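Local coordinates for protein Ser-thr phosphatase MSPP (PDB 2JFR) that probably removes phosphate groups from phosphorylated serine and threonine residues of proteins, as a metal-dependent phosphatase of the PPM (PP2C) family, at residues A3-A8 / V229-G234; E19-A24 / S223-V228; A33-F38 / S88-T93; Y116-G121 / G178-I183; T143-R148 / A192-I197. One frame throughout, in Å; residues are numbered along the deposited sequence.

Interaction 1. Residues A3-A8 / V229-G234; sequences ASVLSA and VVIDLG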
# COMPACT_ATOMS: atom_id res chain seq x y z
N ALA A 3 9.42 15.95 15.69
CA ALA A 3 9.63 14.54 15.36
C ALA A 3 9.55 14.30 13.85
O ALA A 3 8.90 15.04 13.12
CB ALA A 3 8.60 13.69 16.03
N SER A 4 10.13 13.21 13.41
CA SER A 4 10.04 12.83 12.01
C SER A 4 8.63 12.46 11.62
O SER A 4 8.22 12.79 10.49
CB SER A 4 11.00 11.71 11.72
OG SER A 4 12.32 12.18 11.83
N VAL A 5 7.91 11.78 12.44
CA VAL A 5 6.50 11.45 12.23
C VAL A 5 5.73 12.27 13.26
O VAL A 5 5.87 12.07 14.45
CB VAL A 5 6.17 9.97 12.32
CG1 VAL A 5 4.71 9.74 12.18
CG2 VAL A 5 7.00 9.18 11.27
N LEU A 6 4.85 13.12 12.77
CA LEU A 6 3.96 13.92 13.63
C LEU A 6 2.77 13.13 14.03
O LEU A 6 2.37 13.10 15.18
CB LEU A 6 3.60 15.19 12.96
CG LEU A 6 4.72 16.10 12.53
CD1 LEU A 6 4.20 17.36 11.91
CD2 LEU A 6 5.60 16.43 13.75
N SER A 7 2.10 12.48 13.06
CA SER A 7 1.00 11.62 13.39
C SER A 7 0.67 10.79 12.14
O SER A 7 1.23 10.97 11.07
CB SER A 7 -0.21 12.37 13.87
OG SER A 7 -0.89 12.94 12.77
N ALA A 8 -0.17 9.83 12.37
CA ALA A 8 -0.57 8.90 11.34
C ALA A 8 -1.99 8.48 11.59
O ALA A 8 -2.50 8.56 12.72
CB ALA A 8 0.33 7.70 11.28
N VAL A 229 -3.52 4.64 4.58
CA VAL A 229 -2.66 4.97 5.71
C VAL A 229 -2.01 6.31 5.37
O VAL A 229 -1.36 6.45 4.33
CB VAL A 229 -1.60 3.92 5.94
CG1 VAL A 229 -0.67 4.32 7.09
CG2 VAL A 229 -2.23 2.56 6.20
N VAL A 230 -2.21 7.31 6.25
CA VAL A 230 -1.67 8.65 6.08
C VAL A 230 -0.64 8.88 7.14
O VAL A 230 -0.89 8.61 8.33
CB VAL A 230 -2.82 9.68 6.12
CG1 VAL A 230 -2.31 11.10 6.31
CG2 VAL A 230 -3.63 9.62 4.87
N ILE A 231 0.50 9.44 6.75
CA ILE A 231 1.61 9.74 7.67
C ILE A 231 2.02 11.19 7.43
O ILE A 231 2.38 11.56 6.31
CB ILE A 231 2.82 8.82 7.40
CG1 ILE A 231 2.45 7.33 7.35
CG2 ILE A 231 3.88 9.07 8.44
CD1 ILE A 231 3.24 6.56 6.39
N ASP A 232 1.97 12.02 8.48
CA ASP A 232 2.39 13.41 8.44
C ASP A 232 3.81 13.52 8.96
O ASP A 232 4.07 13.09 10.08
CB ASP A 232 1.44 14.29 9.25
CG ASP A 232 0.23 14.69 8.43
OD1 ASP A 232 0.30 14.81 7.20
OD2 ASP A 232 -0.80 14.89 9.10
N LEU A 233 4.70 14.12 8.17
CA LEU A 233 6.11 14.18 8.50
C LEU A 233 6.48 15.57 9.07
O LEU A 233 5.94 16.60 8.65
CB LEU A 233 6.96 13.92 7.27
CG LEU A 233 6.72 12.57 6.61
CD1 LEU A 233 7.53 12.43 5.34
CD2 LEU A 233 6.93 11.42 7.58
N GLY A 234 7.43 15.56 10.00
CA GLY A 234 8.01 16.75 10.60
C GLY A 234 9.56 16.78 10.44
O GLY A 234 10.13 17.74 11.04
OXT GLY A 234 10.18 15.84 9.92
O HOH W 1 12.72 15.05 10.49
O HOH W 2 10.43 13.94 8.36
O HOH W 3 -0.71 15.83 11.40

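Interaction 2. Residues E19-A24 / S223-V228; sequences ENNQDA and SDNTTV. With MN (manganese (II) ion), chain C.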
# COMPACT_ATOMS: atom_id res chain seq x y z
N GLU A 19 -17.74 -8.98 -1.08
CA GLU A 19 -18.29 -9.75 0.01
C GLU A 19 -17.36 -9.91 1.20
O GLU A 19 -17.84 -10.29 2.30
CB GLU A 19 -18.71 -11.15 -0.51
CG GLU A 19 -19.80 -11.07 -1.52
CD GLU A 19 -20.27 -12.40 -2.02
OE1 GLU A 19 -19.38 -13.28 -2.30
OE2 GLU A 19 -21.53 -12.60 -2.10
N ASN A 20 -16.10 -9.55 1.04
CA ASN A 20 -15.14 -9.56 2.11
C ASN A 20 -14.28 -8.29 1.96
O ASN A 20 -14.09 -7.81 0.85
CB ASN A 20 -14.23 -10.77 2.12
CG ASN A 20 -14.92 -12.03 2.51
OD1 ASN A 20 -15.49 -12.72 1.70
ND2 ASN A 20 -14.94 -12.34 3.77
N ASN A 21 -13.74 -7.86 3.09
CA ASN A 21 -12.66 -6.87 3.08
C ASN A 21 -11.36 -7.67 3.17
O ASN A 21 -10.98 -8.18 4.21
CB ASN A 21 -12.79 -5.88 4.20
CG ASN A 21 -11.80 -4.76 3.99
OD1 ASN A 21 -10.91 -4.82 3.17
ND2 ASN A 21 -12.01 -3.67 4.74
N GLN A 22 -10.70 -7.82 2.02
CA GLN A 22 -9.46 -8.57 1.96
C GLN A 22 -8.25 -7.64 2.02
O GLN A 22 -7.11 -8.11 1.83
CB GLN A 22 -9.38 -9.45 0.73
CG GLN A 22 -10.58 -10.39 0.64
CD GLN A 22 -10.42 -11.39 -0.50
OE1 GLN A 22 -9.94 -11.05 -1.58
NE2 GLN A 22 -10.81 -12.61 -0.26
N ASP A 23 -8.44 -6.37 2.28
CA ASP A 23 -7.32 -5.48 2.56
C ASP A 23 -6.98 -5.57 4.04
O ASP A 23 -7.79 -5.97 4.89
CB ASP A 23 -7.73 -4.02 2.29
CG ASP A 23 -7.86 -3.53 0.87
OD1 ASP A 23 -7.61 -4.29 -0.10
OD2 ASP A 23 -8.25 -2.33 0.74
N ALA A 24 -5.76 -5.16 4.36
CA ALA A 24 -5.28 -5.06 5.73
C ALA A 24 -4.33 -3.87 5.79
O ALA A 24 -3.71 -3.52 4.79
CB ALA A 24 -4.62 -6.33 6.19
N SER A 223 -16.52 -0.07 -5.61
CA SER A 223 -16.41 -1.35 -6.29
C SER A 223 -15.40 -2.28 -5.64
O SER A 223 -15.50 -3.49 -5.84
CB SER A 223 -16.07 -1.17 -7.76
OG SER A 223 -14.85 -0.52 -7.95
N ASP A 224 -14.42 -1.73 -4.95
CA ASP A 224 -13.41 -2.51 -4.27
C ASP A 224 -13.34 -2.06 -2.82
O ASP A 224 -13.83 -1.02 -2.44
CB ASP A 224 -12.04 -2.39 -4.96
CG ASP A 224 -10.99 -3.38 -4.57
OD1 ASP A 224 -11.30 -4.35 -3.82
OD2 ASP A 224 -9.82 -3.23 -5.10
N ASN A 225 -12.69 -2.89 -2.02
CA ASN A 225 -12.19 -2.46 -0.73
C ASN A 225 -11.22 -1.29 -0.90
O ASN A 225 -10.43 -1.32 -1.85
CB ASN A 225 -11.41 -3.62 -0.10
CG ASN A 225 -12.09 -4.96 -0.06
OD1 ASN A 225 -11.42 -5.99 -0.15
ND2 ASN A 225 -13.40 -5.02 0.12
N THR A 226 -11.29 -0.32 -0.01
CA THR A 226 -10.33 0.79 0.00
C THR A 226 -9.72 0.90 1.37
O THR A 226 -10.45 0.97 2.37
CB THR A 226 -11.04 2.12 -0.40
OG1 THR A 226 -11.54 1.99 -1.72
CG2 THR A 226 -10.06 3.28 -0.36
N THR A 227 -8.42 0.97 1.42
CA THR A 227 -7.66 1.09 2.67
C THR A 227 -6.60 2.12 2.48
O THR A 227 -5.90 2.10 1.47
CB THR A 227 -7.08 -0.27 3.05
OG1 THR A 227 -8.17 -1.19 3.16
CG2 THR A 227 -6.31 -0.25 4.36
N VAL A 228 -6.45 3.01 3.45
CA VAL A 228 -5.53 4.13 3.38
C VAL A 228 -4.79 4.28 4.70
O VAL A 228 -5.35 4.11 5.79
CB VAL A 228 -6.26 5.41 2.99
CG1 VAL A 228 -6.76 5.35 1.57
CG2 VAL A 228 -7.40 5.76 3.95
MN MN C . -7.98 -4.02 -4.41
O HOH W 4 -8.44 -3.15 -2.54
O HOH W 5 -8.83 -6.58 -0.98
O HOH W 6 -9.12 -5.82 -3.83
O HOH W 7 -7.56 -5.15 -6.07

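Interaction 3. Residues A33-F38 / S88-T93; sequences AVADGF and SGTTLT. With MG (magnesium ion), chain B; MN (manganese (II) ion), chain C.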
# COMPACT_ATOMS: atom_id res chain seq x y z
N ALA A 33 1.97 0.05 6.60
CA ALA A 33 1.83 -0.83 5.46
C ALA A 33 0.36 -1.01 5.09
O ALA A 33 -0.53 -0.91 5.94
CB ALA A 33 2.45 -2.20 5.72
N VAL A 34 0.16 -1.33 3.83
CA VAL A 34 -1.10 -1.83 3.30
C VAL A 34 -0.83 -3.12 2.55
O VAL A 34 0.15 -3.23 1.82
CB VAL A 34 -1.78 -0.79 2.38
CG1 VAL A 34 -3.01 -1.36 1.67
CG2 VAL A 34 -2.12 0.46 3.15
N ALA A 35 -1.76 -4.06 2.71
CA ALA A 35 -1.73 -5.32 1.97
C ALA A 35 -3.13 -5.55 1.39
O ALA A 35 -4.10 -5.57 2.13
CB ALA A 35 -1.33 -6.47 2.88
N ASP A 36 -3.20 -5.72 0.09
CA ASP A 36 -4.47 -5.97 -0.60
C ASP A 36 -4.50 -7.42 -1.04
O ASP A 36 -3.82 -7.83 -1.98
CB ASP A 36 -4.58 -5.04 -1.82
CG ASP A 36 -5.85 -5.27 -2.62
OD1 ASP A 36 -6.52 -6.29 -2.36
OD2 ASP A 36 -6.13 -4.42 -3.49
N GLY A 37 -5.26 -8.22 -0.31
CA GLY A 37 -5.39 -9.63 -0.63
C GLY A 37 -6.30 -9.87 -1.81
O GLY A 37 -7.19 -9.10 -2.10
N PHE A 38 -6.09 -11.02 -2.45
CA PHE A 38 -6.90 -11.48 -3.53
C PHE A 38 -7.11 -12.98 -3.42
O PHE A 38 -6.28 -13.68 -2.83
CB PHE A 38 -6.33 -11.14 -4.91
CG PHE A 38 -5.08 -11.86 -5.29
CD1 PHE A 38 -5.14 -13.11 -5.92
CD2 PHE A 38 -3.83 -11.29 -4.99
CE1 PHE A 38 -4.03 -13.82 -6.28
CE2 PHE A 38 -2.68 -12.06 -5.39
CZ PHE A 38 -2.84 -13.31 -6.02
N SER A 88 -4.46 -17.67 -4.06
CA SER A 88 -4.68 -16.49 -3.23
C SER A 88 -3.31 -15.91 -2.88
O SER A 88 -2.31 -16.59 -2.78
CB SER A 88 -5.44 -16.81 -1.97
OG SER A 88 -6.77 -17.25 -2.29
N GLY A 89 -3.30 -14.61 -2.66
CA GLY A 89 -2.06 -13.93 -2.32
C GLY A 89 -2.40 -12.52 -1.95
O GLY A 89 -3.56 -12.16 -1.68
N THR A 90 -1.38 -11.65 -1.91
CA THR A 90 -1.60 -10.27 -1.51
C THR A 90 -0.55 -9.37 -2.09
O THR A 90 0.57 -9.76 -2.34
CB THR A 90 -1.61 -10.17 0.05
OG1 THR A 90 -2.02 -8.86 0.45
CG2 THR A 90 -0.31 -10.56 0.68
N THR A 91 -0.95 -8.12 -2.27
CA THR A 91 0.03 -7.05 -2.43
C THR A 91 0.63 -6.73 -1.08
O THR A 91 0.08 -7.08 -0.02
CB THR A 91 -0.58 -5.81 -3.03
OG1 THR A 91 -1.34 -5.18 -2.00
CG2 THR A 91 -1.43 -6.06 -4.25
N LEU A 92 1.72 -5.97 -1.08
CA LEU A 92 2.23 -5.39 0.13
C LEU A 92 3.01 -4.16 -0.22
O LEU A 92 3.92 -4.22 -1.06
CB LEU A 92 3.14 -6.38 0.85
CG LEU A 92 3.81 -5.82 2.16
CD1 LEU A 92 2.78 -5.47 3.18
CD2 LEU A 92 4.83 -6.83 2.70
N THR A 93 2.70 -3.03 0.44
CA THR A 93 3.50 -1.83 0.38
C THR A 93 3.80 -1.43 1.81
O THR A 93 2.85 -1.19 2.57
CB THR A 93 2.82 -0.72 -0.37
OG1 THR A 93 2.66 -1.17 -1.70
CG2 THR A 93 3.60 0.58 -0.33
MG MG B . -8.15 -7.38 -2.77
MN MN C . -7.98 -4.02 -4.41
O HOH W 6 -9.12 -5.82 -3.83
O HOH W 8 -9.82 -8.59 -2.83
O HOH W 5 -8.83 -6.58 -0.98
O HOH W 9 -7.50 -7.84 -4.65
O HOH W 7 -7.56 -5.15 -6.07

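Interaction 4. Residues Y116-G121 / G178-I183; sequences YRIRDG and GDRLLI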
# COMPACT_ATOMS: atom_id res chain seq x y z
N TYR A 116 2.02 7.33 -2.24
CA TYR A 116 1.96 8.68 -2.76
C TYR A 116 2.63 9.64 -1.81
O TYR A 116 2.58 9.45 -0.58
CB TYR A 116 0.52 9.17 -2.95
CG TYR A 116 -0.40 8.25 -3.68
CD1 TYR A 116 -0.64 8.38 -5.04
CD2 TYR A 116 -1.04 7.19 -3.01
CE1 TYR A 116 -1.52 7.49 -5.69
CE2 TYR A 116 -1.90 6.33 -3.63
CZ TYR A 116 -2.13 6.48 -4.97
OH TYR A 116 -2.99 5.59 -5.59
N ARG A 117 3.18 10.71 -2.37
CA ARG A 117 3.61 11.87 -1.57
C ARG A 117 2.70 13.01 -1.91
O ARG A 117 2.41 13.27 -3.05
CB ARG A 117 5.03 12.25 -1.88
CG ARG A 117 5.55 13.40 -1.01
CD ARG A 117 6.95 13.85 -1.39
NE ARG A 117 6.90 14.33 -2.75
CZ ARG A 117 7.83 14.21 -3.66
NH1 ARG A 117 9.01 13.75 -3.31
NH2 ARG A 117 7.58 14.63 -4.87
N ILE A 118 2.27 13.70 -0.84
CA ILE A 118 1.44 14.89 -0.92
C ILE A 118 2.30 16.03 -0.45
O ILE A 118 2.73 16.07 0.69
CB ILE A 118 0.17 14.62 -0.10
CG1 ILE A 118 -0.51 13.38 -0.66
CG2 ILE A 118 -0.78 15.80 -0.04
CD1 ILE A 118 -1.41 12.62 0.27
N ARG A 119 2.59 16.97 -1.38
CA ARG A 119 3.49 18.07 -1.13
C ARG A 119 2.95 19.29 -1.85
O ARG A 119 2.71 19.21 -3.07
CB ARG A 119 4.93 17.73 -1.59
CG ARG A 119 5.91 18.84 -1.54
CD ARG A 119 7.23 18.42 -2.28
NE ARG A 119 7.89 17.63 -1.30
CZ ARG A 119 9.11 17.12 -1.54
NH1 ARG A 119 9.67 17.31 -2.74
NH2 ARG A 119 9.67 16.49 -0.54
N ASP A 120 2.77 20.38 -1.13
CA ASP A 120 2.33 21.67 -1.70
C ASP A 120 1.08 21.50 -2.55
O ASP A 120 0.90 22.05 -3.62
CB ASP A 120 3.43 22.24 -2.62
CG ASP A 120 4.72 22.54 -1.97
OD1 ASP A 120 4.70 22.75 -0.73
OD2 ASP A 120 5.77 22.63 -2.69
N GLY A 121 0.17 20.62 -2.11
CA GLY A 121 -1.13 20.47 -2.76
C GLY A 121 -1.14 19.44 -3.88
O GLY A 121 -2.23 19.18 -4.40
N GLY A 178 6.82 18.48 6.60
CA GLY A 178 5.63 19.05 5.98
C GLY A 178 5.03 18.18 4.93
O GLY A 178 3.87 18.44 4.54
N ASP A 179 5.72 17.20 4.43
CA ASP A 179 5.12 16.27 3.49
C ASP A 179 4.14 15.37 4.19
O ASP A 179 4.22 15.11 5.40
CB ASP A 179 6.19 15.45 2.80
CG ASP A 179 7.10 16.16 1.87
OD1 ASP A 179 6.74 17.24 1.39
OD2 ASP A 179 8.16 15.60 1.60
N ARG A 180 3.23 14.81 3.42
CA ARG A 180 2.34 13.78 3.83
C ARG A 180 2.58 12.57 2.92
O ARG A 180 2.69 12.74 1.71
CB ARG A 180 0.88 14.23 3.77
CG ARG A 180 -0.13 13.14 3.98
CD ARG A 180 -1.54 13.71 4.04
NE ARG A 180 -1.74 14.32 5.36
CZ ARG A 180 -2.84 14.95 5.70
NH1 ARG A 180 -3.84 15.09 4.84
NH2 ARG A 180 -2.93 15.46 6.91
N LEU A 181 2.64 11.38 3.51
CA LEU A 181 2.69 10.16 2.74
C LEU A 181 1.34 9.47 2.85
O LEU A 181 0.70 9.50 3.90
CB LEU A 181 3.79 9.23 3.25
CG LEU A 181 5.18 9.80 3.24
CD1 LEU A 181 6.16 8.78 3.78
CD2 LEU A 181 5.61 10.23 1.83
N LEU A 182 0.93 8.83 1.77
CA LEU A 182 -0.29 8.05 1.71
C LEU A 182 0.03 6.72 1.13
O LEU A 182 0.55 6.65 0.00
CB LEU A 182 -1.34 8.77 0.86
CG LEU A 182 -2.61 7.92 0.47
CD1 LEU A 182 -3.42 7.58 1.67
CD2 LEU A 182 -3.46 8.70 -0.54
N ILE A 183 -0.32 5.65 1.82
CA ILE A 183 -0.30 4.31 1.25
C ILE A 183 -1.76 3.93 1.02
O ILE A 183 -2.57 4.09 1.93
CB ILE A 183 0.37 3.27 2.13
CG1 ILE A 183 1.70 3.74 2.71
CG2 ILE A 183 0.54 1.99 1.35
CD1 ILE A 183 2.26 2.79 3.75
O HOH W 10 1.67 18.13 2.29
O HOH W 11 3.53 20.35 1.65

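Interaction 5. Residues T143-R148 / A192-I197; sequences TRHEAR and ADEALI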
# COMPACT_ATOMS: atom_id res chain seq x y z
N THR A 143 0.09 6.61 -19.59
CA THR A 143 0.17 7.39 -18.37
C THR A 143 -0.45 6.69 -17.18
O THR A 143 -1.21 5.73 -17.34
CB THR A 143 -0.56 8.75 -18.49
OG1 THR A 143 -1.94 8.53 -18.67
CG2 THR A 143 0.01 9.58 -19.68
N ARG A 144 -0.13 7.13 -15.96
CA ARG A 144 -0.78 6.59 -14.79
C ARG A 144 -2.31 6.77 -14.82
O ARG A 144 -3.09 5.94 -14.44
CB ARG A 144 -0.18 7.20 -13.52
CG ARG A 144 1.32 6.99 -13.26
CD ARG A 144 1.62 7.28 -11.77
NE ARG A 144 3.03 7.62 -11.52
CZ ARG A 144 3.94 6.66 -11.30
NH1 ARG A 144 3.71 5.34 -11.26
NH2 ARG A 144 5.21 7.10 -11.06
N HIS A 145 -2.77 7.91 -15.34
CA HIS A 145 -4.20 8.12 -15.44
C HIS A 145 -4.84 7.09 -16.37
O HIS A 145 -5.85 6.50 -16.08
CB HIS A 145 -4.50 9.58 -15.85
CG HIS A 145 -5.96 9.81 -16.05
ND1 HIS A 145 -6.83 10.00 -14.96
CD2 HIS A 145 -6.72 9.83 -17.16
CE1 HIS A 145 -8.07 10.17 -15.46
NE2 HIS A 145 -8.03 10.07 -16.78
N GLU A 146 -4.21 6.93 -17.54
CA GLU A 146 -4.67 5.89 -18.48
C GLU A 146 -4.70 4.50 -17.86
O GLU A 146 -5.62 3.74 -18.12
CB GLU A 146 -3.77 5.81 -19.76
CG GLU A 146 -3.97 7.05 -20.60
CD GLU A 146 -2.93 7.40 -21.60
OE1 GLU A 146 -1.78 6.94 -21.68
OE2 GLU A 146 -3.30 8.27 -22.44
N ALA A 147 -3.67 4.17 -17.05
CA ALA A 147 -3.65 2.88 -16.39
C ALA A 147 -4.90 2.64 -15.50
O ALA A 147 -5.27 1.49 -15.30
CB ALA A 147 -2.34 2.74 -15.62
N ARG A 148 -5.54 3.69 -14.95
CA ARG A 148 -6.73 3.52 -14.11
C ARG A 148 -7.85 2.83 -14.86
O ARG A 148 -8.67 2.19 -14.24
CB ARG A 148 -7.43 4.83 -13.57
CG ARG A 148 -6.58 5.55 -12.67
CD ARG A 148 -7.18 6.81 -12.21
NE ARG A 148 -8.37 6.64 -11.38
CZ ARG A 148 -9.24 7.58 -11.03
NH1 ARG A 148 -9.03 8.83 -11.37
NH2 ARG A 148 -10.30 7.27 -10.29
N ALA A 192 -13.28 7.31 -8.48
CA ALA A 192 -13.58 8.66 -8.11
C ALA A 192 -12.79 9.67 -8.88
O ALA A 192 -11.73 9.43 -9.42
CB ALA A 192 -13.26 8.82 -6.64
N ASP A 193 -13.32 10.89 -8.91
CA ASP A 193 -12.63 12.01 -9.50
C ASP A 193 -11.32 12.27 -8.78
O ASP A 193 -11.29 12.41 -7.56
CB ASP A 193 -13.55 13.26 -9.36
CG ASP A 193 -12.96 14.48 -10.04
OD1 ASP A 193 -13.43 14.64 -11.17
OD2 ASP A 193 -12.19 15.23 -9.47
N GLU A 194 -10.25 12.40 -9.54
CA GLU A 194 -8.94 12.63 -8.95
C GLU A 194 -8.90 13.90 -8.09
O GLU A 194 -8.30 13.87 -7.05
CB GLU A 194 -7.90 12.75 -10.03
CG GLU A 194 -6.46 13.00 -9.54
CD GLU A 194 -5.47 13.19 -10.65
OE1 GLU A 194 -5.74 12.70 -11.76
OE2 GLU A 194 -4.38 13.78 -10.44
N ALA A 195 -9.55 14.97 -8.50
CA ALA A 195 -9.53 16.16 -7.73
C ALA A 195 -10.15 15.96 -6.37
O ALA A 195 -9.69 16.48 -5.36
CB ALA A 195 -10.27 17.30 -8.47
N LEU A 196 -11.22 15.16 -6.36
CA LEU A 196 -11.83 14.95 -5.04
C LEU A 196 -11.01 14.02 -4.17
O LEU A 196 -10.95 14.20 -2.95
CB LEU A 196 -13.24 14.51 -5.39
CG LEU A 196 -14.08 14.39 -4.12
CD1 LEU A 196 -14.32 15.75 -3.50
CD2 LEU A 196 -15.38 13.73 -4.51
N ILE A 197 -10.30 13.05 -4.77
CA ILE A 197 -9.33 12.26 -4.01
C ILE A 197 -8.29 13.17 -3.40
O ILE A 197 -7.95 13.05 -2.22
CB ILE A 197 -8.69 11.16 -4.86
CG1 ILE A 197 -9.74 10.13 -5.31
CG2 ILE A 197 -7.54 10.51 -4.11
CD1 ILE A 197 -9.23 9.17 -6.36
O HOH W 12 -6.48 10.11 -12.16
O HOH W 13 -10.44 11.44 -12.42

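Interaction 1. Residues A3-A8 / V229-G234
Ser-4, Leu-6 and Ser-7 are stitched to the C-terminal end of the chain by three backbone hydrogen bonds that tie strand 5-13, at the edge of an antiparallel sheet, to strand 226-233. Gly-234 N reaches Ser-4 O at 2.9 Å. Leu-6 N donates to Asp-232 O at 2.8 Å, and Asp-232 N binds Ser-7 O at 2.9 Å. Between Val-5, paired with Leu-233, and Ser-7, paired with Asp-232, the register slips by one residue: a beta bulge. The extra residue, Leu-6, points toward the partner strand and lays its CG 3.7 Å from Gly-234 N, over a glycine that has no side chain to obstruct it. Beyond the bulge, Ala-8 CA approaches Val-230 O at 3.0 Å in a CA-H...O contact.

On the face carrying Val-5, Ala-8, Ile-231 and Leu-233 the packing is apolar. Val-5 CG1, anti to the backbone N (chi1 176°), comes at a slant onto Ile-231 CG2 at 3.9 Å. At the chain end, one water donates both to Ser-4 OG and to the terminal carboxylate oxygen Gly-234 OXT, while Ser-4 OG also bonds to Glu-99.

Tyr-32 of strand 31-38, in the other sheet, covers Val-5, Ala-8 and Ile-231. The opposite face, with Ser-7, Val-230 and Asp-232, lies against Pro-206 of helix 206-219. On its far side, strand 226-233 pairs with strand 180-184, leaving strand 5-13 at the margin of the five-stranded sheet.

Interaction 2. Residues E19-A24 / S223-V228
The amide of Asn-225 lies between Asn-21 and Asp-224: Asn-21 OD1 sits over one face, 3.4 Å from Asn-225 CG, and Asp-224 OD1 lies beneath the other. The amide planes of Asn-21 and Asn-225 are 39° apart, so they are inclined rather than stacked flat. At the edge, Asn-225 ND2 donates to Asn-20 O at 3.0 Å, close to its own amide plane, and has a second acceptor in Gln-14 O. Asn-225 OD1 accepts from Gln-22 N at 2.9 Å, from above the plane on the side of Asn-21. Asn-21 OD1 meanwhile closes an Asx turn by accepting from Asp-23 N.

The carboxylate of Asp-23 stands almost upright to the Asn-225 amide, their planes 83° apart. Its OD2 receives Thr-227 OG1 at 2.7 Å on the anti lone pair, and Ser-185 OG is a second partner. Its OD1 accepts from two waters, one of which it shares with Asn-225 O and the other with Asn-225 OD1.

The first of these waters is a ligand of the manganese ion, 2.1 Å away, and the second is bound to magnesium. Asp-224 OD2 coordinates the manganese directly at 2.1 Å. Asp-23 and Asn-225 thus form a second shell that probably orients the metal-bound waters, since both residues accept protons from each of the two.

Interaction 3. Residues A33-F38 / S88-T93
Ser-88 meets Phe-38 at the start of an antiparallel pairing, its CA close to Phe-38 O. Gly-89 then forms a two-way backbone pair with Phe-38 and slips beneath its ring: Gly-89 N lies 3.6 Å from the ring plane, over its centre, and Gly-89 CA makes a CH-pi contact with the same face. With CG between the backbone N and the carbonyl carbon (chi1 69°), the phenyl folds back over this glycine, which has no side chain in the way. Thr-90, opposite Gly-37, donates from OG1 to Thr-91 O (2.8 Å), in the carbonyl plane on a lone pair.

At Thr-91 the regular pattern breaks. Its N still reaches Asp-36 O at 2.9 Å, but Asp-36 N is met by the hydroxyl, Thr-91 OG1, at 2.8 Å, and Ser-113 OG is a further partner of that hydroxyl. Leu-92 leads to Thr-93, which joins Val-34 through a reciprocal pair of backbone hydrogen bonds.

The metal site grows from the strand so fixed. Asp-36 bridges the two ions, OD1 to magnesium at 2.0 Å and OD2 to manganese at 2.1 Å, and Gly-37 O adds a magnesium ligand. By gripping the Asp-36 backbone at both N and O, Thr-91 probably helps to position this bridging carboxylate.

Interaction 4. Residues Y116-G121 / G178-I183
Tyr-116 and Leu-182 run alongside each other from the same face of neighbouring antiparallel strands, in one of the two sheets of the PP2C beta sandwich. Tyr-116 CD2 touches Leu-182 CD2 at 3.8 Å, while Leu-182 O comes to the ring edge. Paired backbone bonds join Tyr-116 to Leu-182 and Ile-118 to Arg-180. Ile-118 follows the aliphatic part of Arg-180, whose guanidinium leads away to Asp-232, Ser-203 and Ala-201. Phe-189 and Met-123 pack on Tyr-116.

At the strand ends, Arg-119 crosses Asp-179 at a slant and grips it side-on. Arg-119 NE meets Asp-179 OD1 at 3.0 Å, and NH2 meets OD2 at 2.8 Å. The guanidinium and carboxylate planes are 34° apart, so this salt bridge is twisted rather than flat. A bend at chi3 (-80°) of Arg-119 turns its NE edge toward the acid.

Arg-117 brings its guanidinium over one face of that of Arg-119, with Arg-119 NH1 3.6 Å above its plane. Glu-124 and Asp-174 O hold Arg-117, and the carboxylates of Glu-124 and Asp-179 would probably offset the two close positive charges. Past the last pair, a water donates to Ile-118 O at 2.8 Å and Gly-178 O at 3.2 Å.

Interaction 5. Residues T143-R148 / A192-I197
Arg-148, just after the short helix 144-147, donates a hydrogen bond from NH2 to Ala-192 O at 2.7 Å, in the loop before the N-capped helix 194-201. The bond is nearly straight (165°), it falls on a lone pair of the carbonyl, and the oxygen lies in the guanidinium plane. Arg-148 NH1 adds a weak, longer bond to the same oxygen. Arg-148 NE turns to Phe-189 O, so the guanidinium is fixed by two backbone carbonyls of the loop that precedes helix 194-201. A bend at chi3 (66°) brings the otherwise extended chain round to them.

Two waters widen the grip. One accepts from Arg-148 NH1, donates to Glu-194 OE1 at 2.7 Å and lies in the ring plane of His-145, 2.8 Å from ND1. It thereby mediates between Arg-148 and Glu-194, whose charged atoms do not meet. The other joins Arg-148 NH1, weakly, to Glu-194 N in the first turn of helix 194-201.

Within segment 143-148, Thr-143 and Glu-146 make a capping box; in the other segment, Asp-193 OD2 accepts from Leu-196 N and, weakly, from Ala-195 N. Direct packing between the segments is slight. Ile-197 turns to Leu-213 and Val-216 of helix 206-219, and Ala-147 to Ala-133 and Val-137 of helix 132-138. Segment 143-148 probably belongs to the flap that borders the active site in this family; the nearest atom of the Arg-148 side chain is about 8 Å from a bound magnesium ion. Arg-148 NH2 approaches Ile-197 CD1 only loosely, at 4.5 Å.

How the interactions relate
Interactions 1 and 4 lie in one sheet of the sandwich, their centres about 10 Å apart; interaction 2 joins it to the other, through strands 226-233 and 23-28. Strand 226-233 serves both 1 and 2, centres about 24 Å apart, and pairs with strand 180-184 of interaction 4. Interaction 3 lies in the other sheet; its centre is about 10 Å from that of interaction 2, and the two share the manganese ion and three waters. Val-34 meets Val-229 and Ile-183 where the sheets face each other. Along the chain, interaction 1 spans all the others and interaction 2 spans 3, 4 and 5; interaction 3 is complete before the segments of 4 and 5 begin, and those interleave. The two chain ends thus complete one sheet, the metals sit between sheets, and interaction 5 stays peripheral.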